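Local coordinates for YjbQ family protein (Sulfolobus solfataricus, PDB 1VPH), which is of unknown function but belongs to the YjbQ (UPF0047) family and binds a potassium ion in the crystal, at residues I53-S58 / I128-L133. Residues are numbered along the deposited sequence; the frame is centred on the assembly and turned at random.
With PO4 (phosphate ion), chain L.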
ATOM      1  N   ILE C  53      -7.824   6.898  -1.838  1.00 17.03           N
ATOM      2  CA  ILE C  53      -8.659   6.901  -0.653  1.00 18.02           C
ATOM      3  C   ILE C  53      -7.720   6.834   0.545  1.00 19.11           C
ATOM      4  O   ILE C  53      -6.993   5.838   0.704  1.00 20.61           O
ATOM      5  CB  ILE C  53      -9.565   5.641  -0.643  1.00 17.26           C
ATOM      6  CG1 ILE C  53     -10.395   5.562  -1.924  1.00 20.24           C
ATOM      7  CG2 ILE C  53     -10.445   5.623   0.601  1.00 19.69           C
ATOM      8  CD1 ILE C  53      -9.951   4.489  -2.873  1.00 23.60           C
ATOM      9  N   PHE C  54      -7.727   7.875   1.362  1.00 17.66           N
ATOM     10  CA  PHE C  54      -6.639   8.178   2.327  1.00 18.22           C
ATOM     11  C   PHE C  54      -7.219   8.633   3.663  1.00 16.93           C
ATOM     12  O   PHE C  54      -8.141   9.445   3.690  1.00 18.13           O
ATOM     13  CB  PHE C  54      -5.711   9.231   1.730  1.00 18.08           C
ATOM     14  CG  PHE C  54      -4.622   9.715   2.663  1.00 15.70           C
ATOM     15  CD1 PHE C  54      -3.372   9.085   2.727  1.00 21.86           C
ATOM     16  CD2 PHE C  54      -4.835  10.805   3.494  1.00 24.53           C
ATOM     17  CE1 PHE C  54      -2.406   9.551   3.611  1.00 19.15           C
ATOM     18  CE2 PHE C  54      -3.837  11.254   4.388  1.00 20.67           C
ATOM     19  CZ  PHE C  54      -2.632  10.631   4.414  1.00 22.70           C
ATOM     20  N   VAL C  55      -6.694   8.066   4.754  1.00 18.28           N
ATOM     21  CA  VAL C  55      -7.024   8.555   6.108  1.00 20.47           C
ATOM     22  C   VAL C  55      -5.809   9.233   6.709  1.00 20.81           C
ATOM     23  O   VAL C  55      -4.683   8.707   6.766  1.00 20.91           O
ATOM     24  CB  VAL C  55      -7.541   7.486   7.053  1.00 20.24           C
ATOM     25  CG1 VAL C  55      -8.781   6.880   6.520  1.00 23.31           C
ATOM     26  CG2 VAL C  55      -6.553   6.429   7.251  1.00 19.13           C
ATOM     27  N   ALA C  56      -6.046  10.417   7.201  1.00 20.55           N
ATOM     28  CA  ALA C  56      -5.018  11.192   7.891  1.00 21.08           C
ATOM     29  C   ALA C  56      -5.005  10.872   9.393  1.00 25.99           C
ATOM     30  O   ALA C  56      -5.172  11.778  10.230  1.00 31.16           O
ATOM     31  CB  ALA C  56      -5.269  12.673   7.701  1.00 24.80           C
ATOM     32  N   HIS C  57      -4.941   9.601   9.727  1.00 22.76           N
ATOM     33  CA  HIS C  57      -5.129   9.123  11.080  1.00 19.85           C
ATOM     34  C   HIS C  57      -4.062   8.071  11.254  1.00 21.76           C
ATOM     35  O   HIS C  57      -3.730   7.374  10.303  1.00 23.46           O
ATOM     36  CB  HIS C  57      -6.503   8.446  11.221  1.00 20.04           C
ATOM     37  CG  HIS C  57      -7.683   9.352  11.087  1.00 23.68           C
ATOM     38  ND1 HIS C  57      -7.968  10.336  12.000  1.00 26.76           N
ATOM     39  CD2 HIS C  57      -8.695   9.369  10.182  1.00 24.98           C
ATOM     40  CE1 HIS C  57      -9.092  10.940  11.655  1.00 29.61           C
ATOM     41  NE2 HIS C  57      -9.560  10.364  10.561  1.00 24.41           N
ATOM     42  N   SER C  58      -3.500   7.952  12.449  1.00 19.30           N
ATOM     43  CA  SER C  58      -2.463   6.971  12.675  1.00 18.73           C
ATOM     44  C   SER C  58      -2.987   5.698  13.373  1.00 19.53           C
ATOM     45  O   SER C  58      -2.200   4.741  13.564  1.00 18.55           O
ATOM     46  CB  SER C  58      -1.364   7.641  13.487  1.00 22.53           C
ATOM     47  OG  SER C  58      -1.844   7.879  14.808  1.00 24.16           O
ATOM     48  N   ILE C 128     -14.419  -1.313  -0.371  1.00 17.35           N
ATOM     49  CA  ILE C 128     -13.469  -0.429   0.294  1.00 16.44           C
ATOM     50  C   ILE C 128     -13.910  -0.190   1.732  1.00 17.42           C
ATOM     51  O   ILE C 128     -15.077   0.188   1.984  1.00 17.79           O
ATOM     52  CB  ILE C 128     -13.403   0.900  -0.400  1.00 16.47           C
ATOM     53  CG1 ILE C 128     -13.040   0.717  -1.883  1.00 18.13           C
ATOM     54  CG2 ILE C 128     -12.380   1.765   0.288  1.00 19.52           C
ATOM     55  CD1 ILE C 128     -12.930   1.979  -2.664  1.00 18.61           C
ATOM     56  N   PHE C 129     -12.987  -0.390   2.680  1.00 17.56           N
ATOM     57  CA  PHE C 129     -13.305  -0.252   4.108  1.00 16.89           C
ATOM     58  C   PHE C 129     -12.390   0.693   4.846  1.00 17.00           C
ATOM     59  O   PHE C 129     -11.156   0.675   4.709  1.00 20.14           O
ATOM     60  CB  PHE C 129     -13.225  -1.588   4.824  1.00 18.63           C
ATOM     61  CG  PHE C 129     -14.208  -2.633   4.345  1.00 17.88           C
ATOM     62  CD1 PHE C 129     -15.476  -2.720   4.891  1.00 22.04           C
ATOM     63  CD2 PHE C 129     -13.815  -3.549   3.414  1.00 24.71           C
ATOM     64  CE1 PHE C 129     -16.346  -3.710   4.481  1.00 21.96           C
ATOM     65  CE2 PHE C 129     -14.680  -4.516   2.972  1.00 25.93           C
ATOM     66  CZ  PHE C 129     -15.924  -4.603   3.483  1.00 18.19           C
ATOM     67  N   LEU C 130     -12.991   1.486   5.690  1.00 17.08           N
ATOM     68  CA  LEU C 130     -12.290   2.142   6.776  1.00 18.37           C
ATOM     69  C   LEU C 130     -12.066   1.125   7.866  1.00 18.54           C
ATOM     70  O   LEU C 130     -13.032   0.422   8.306  1.00 19.37           O
ATOM     71  CB  LEU C 130     -13.138   3.293   7.331  1.00 19.84           C
ATOM     72  CG  LEU C 130     -12.466   3.818   8.607  1.00 22.68           C
ATOM     73  CD1 LEU C 130     -11.202   4.565   8.205  1.00 21.28           C
ATOM     74  CD2 LEU C 130     -13.388   4.704   9.409  1.00 24.02           C
ATOM     75  N   VAL C 131     -10.817   0.992   8.300  1.00 18.15           N
ATOM     76  CA  VAL C 131     -10.498   0.063   9.390  1.00 18.40           C
ATOM     77  C   VAL C 131     -10.279   0.918  10.635  1.00 19.69           C
ATOM     78  O   VAL C 131      -9.375   1.753  10.663  1.00 18.24           O
ATOM     79  CB  VAL C 131      -9.206  -0.809   9.115  1.00 17.84           C
ATOM     80  CG1 VAL C 131      -9.067  -1.891  10.225  1.00 20.18           C
ATOM     81  CG2 VAL C 131      -9.181  -1.433   7.762  1.00 23.70           C
ATOM     82  N   GLU C 132     -11.154   0.762  11.632  1.00 19.07           N
ATOM     83  CA  GLU C 132     -11.004   1.426  12.905  1.00 19.19           C
ATOM     84  C   GLU C 132     -10.350   0.476  13.860  1.00 19.84           C
ATOM     85  O   GLU C 132     -10.790  -0.691  13.963  1.00 21.74           O
ATOM     86  CB  GLU C 132     -12.376   1.797  13.502  1.00 18.52           C
ATOM     87  CG  GLU C 132     -12.302   2.247  14.943  1.00 21.00           C
ATOM     88  CD  GLU C 132     -11.572   3.583  15.044  1.00 26.17           C
ATOM     89  OE1 GLU C 132     -12.261   4.595  14.879  1.00 21.08           O
ATOM     90  OE2 GLU C 132     -10.331   3.610  15.247  1.00 22.22           O
ATOM     91  N   LEU C 133      -9.284   0.930  14.504  1.00 19.39           N
ATOM     92  CA  LEU C 133      -8.566   0.105  15.497  1.00 19.72           C
ATOM     93  C   LEU C 133      -8.513   0.701  16.876  1.00 20.43           C
ATOM     94  O   LEU C 133      -8.038   0.024  17.809  1.00 19.48           O
ATOM     95  CB  LEU C 133      -7.113  -0.216  15.051  1.00 18.90           C
ATOM     96  CG  LEU C 133      -6.902  -0.988  13.742  1.00 20.48           C
ATOM     97  CD1 LEU C 133      -5.455  -1.437  13.561  1.00 28.68           C
ATOM     98  CD2 LEU C 133      -7.852  -2.202  13.646  1.00 27.76           C
TER
HETATM   99  P   PO4 L 139      -5.318   9.414  15.038  1.00 30.53           P
HETATM  100  O1  PO4 L 139      -5.651   9.468  16.473  1.00 41.52           O
HETATM  101  O2  PO4 L 139      -3.840   9.721  14.796  1.00 24.19           O
HETATM  102  O3  PO4 L 139      -6.027  10.513  14.275  1.00 42.08           O
HETATM  103  O4  PO4 L 139      -5.844   8.162  14.383  1.00 31.94           O
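Phosphate O2 is gripped twice by Ser58: OG donates a hydrogen bond to it over 2.7 Å, and the backbone N donates to the same oxygen over 3.0 Å in a nearly straight bond (164°). The phosphate, probably from the crystallisation liquor, sits where strand 49-55 of the five-stranded antiparallel sheet runs out into a loop. Ala56 centres an inverse gamma turn there, with a weak bond from His57 N to Val55 O. His57 ND1 donates a hydrogen bond to phosphate O3, which lies at the ring edge in its plane, 3.0 Å away. The other ring nitrogen, NE2, accepts the backbone N-H of His141. The bonds at ND1 and NE2 together probably hold the ring's rotation. With an alanine here, O3 would probably lose this donor and the N-H of His141 its acceptor. Thr59, Arg137 and Arg140 complete the anion site.

Strand 49-55 packs on strand 127-132 of the three-stranded sheet, and buried apolar side chains join the two sheets. Residues 53-55 and 128-130 run in nearly the same direction, 9° apart, with no hydrogen bond between them. With chi1 at 171°, Leu130 swings CG away from its own N, and its CD1 meets Val55 CG1 at 3.7 Å. Ile142 also touches Val55. Ile53 and Ile128 meet tip to tip, CD1 against CD1 at 3.9 Å.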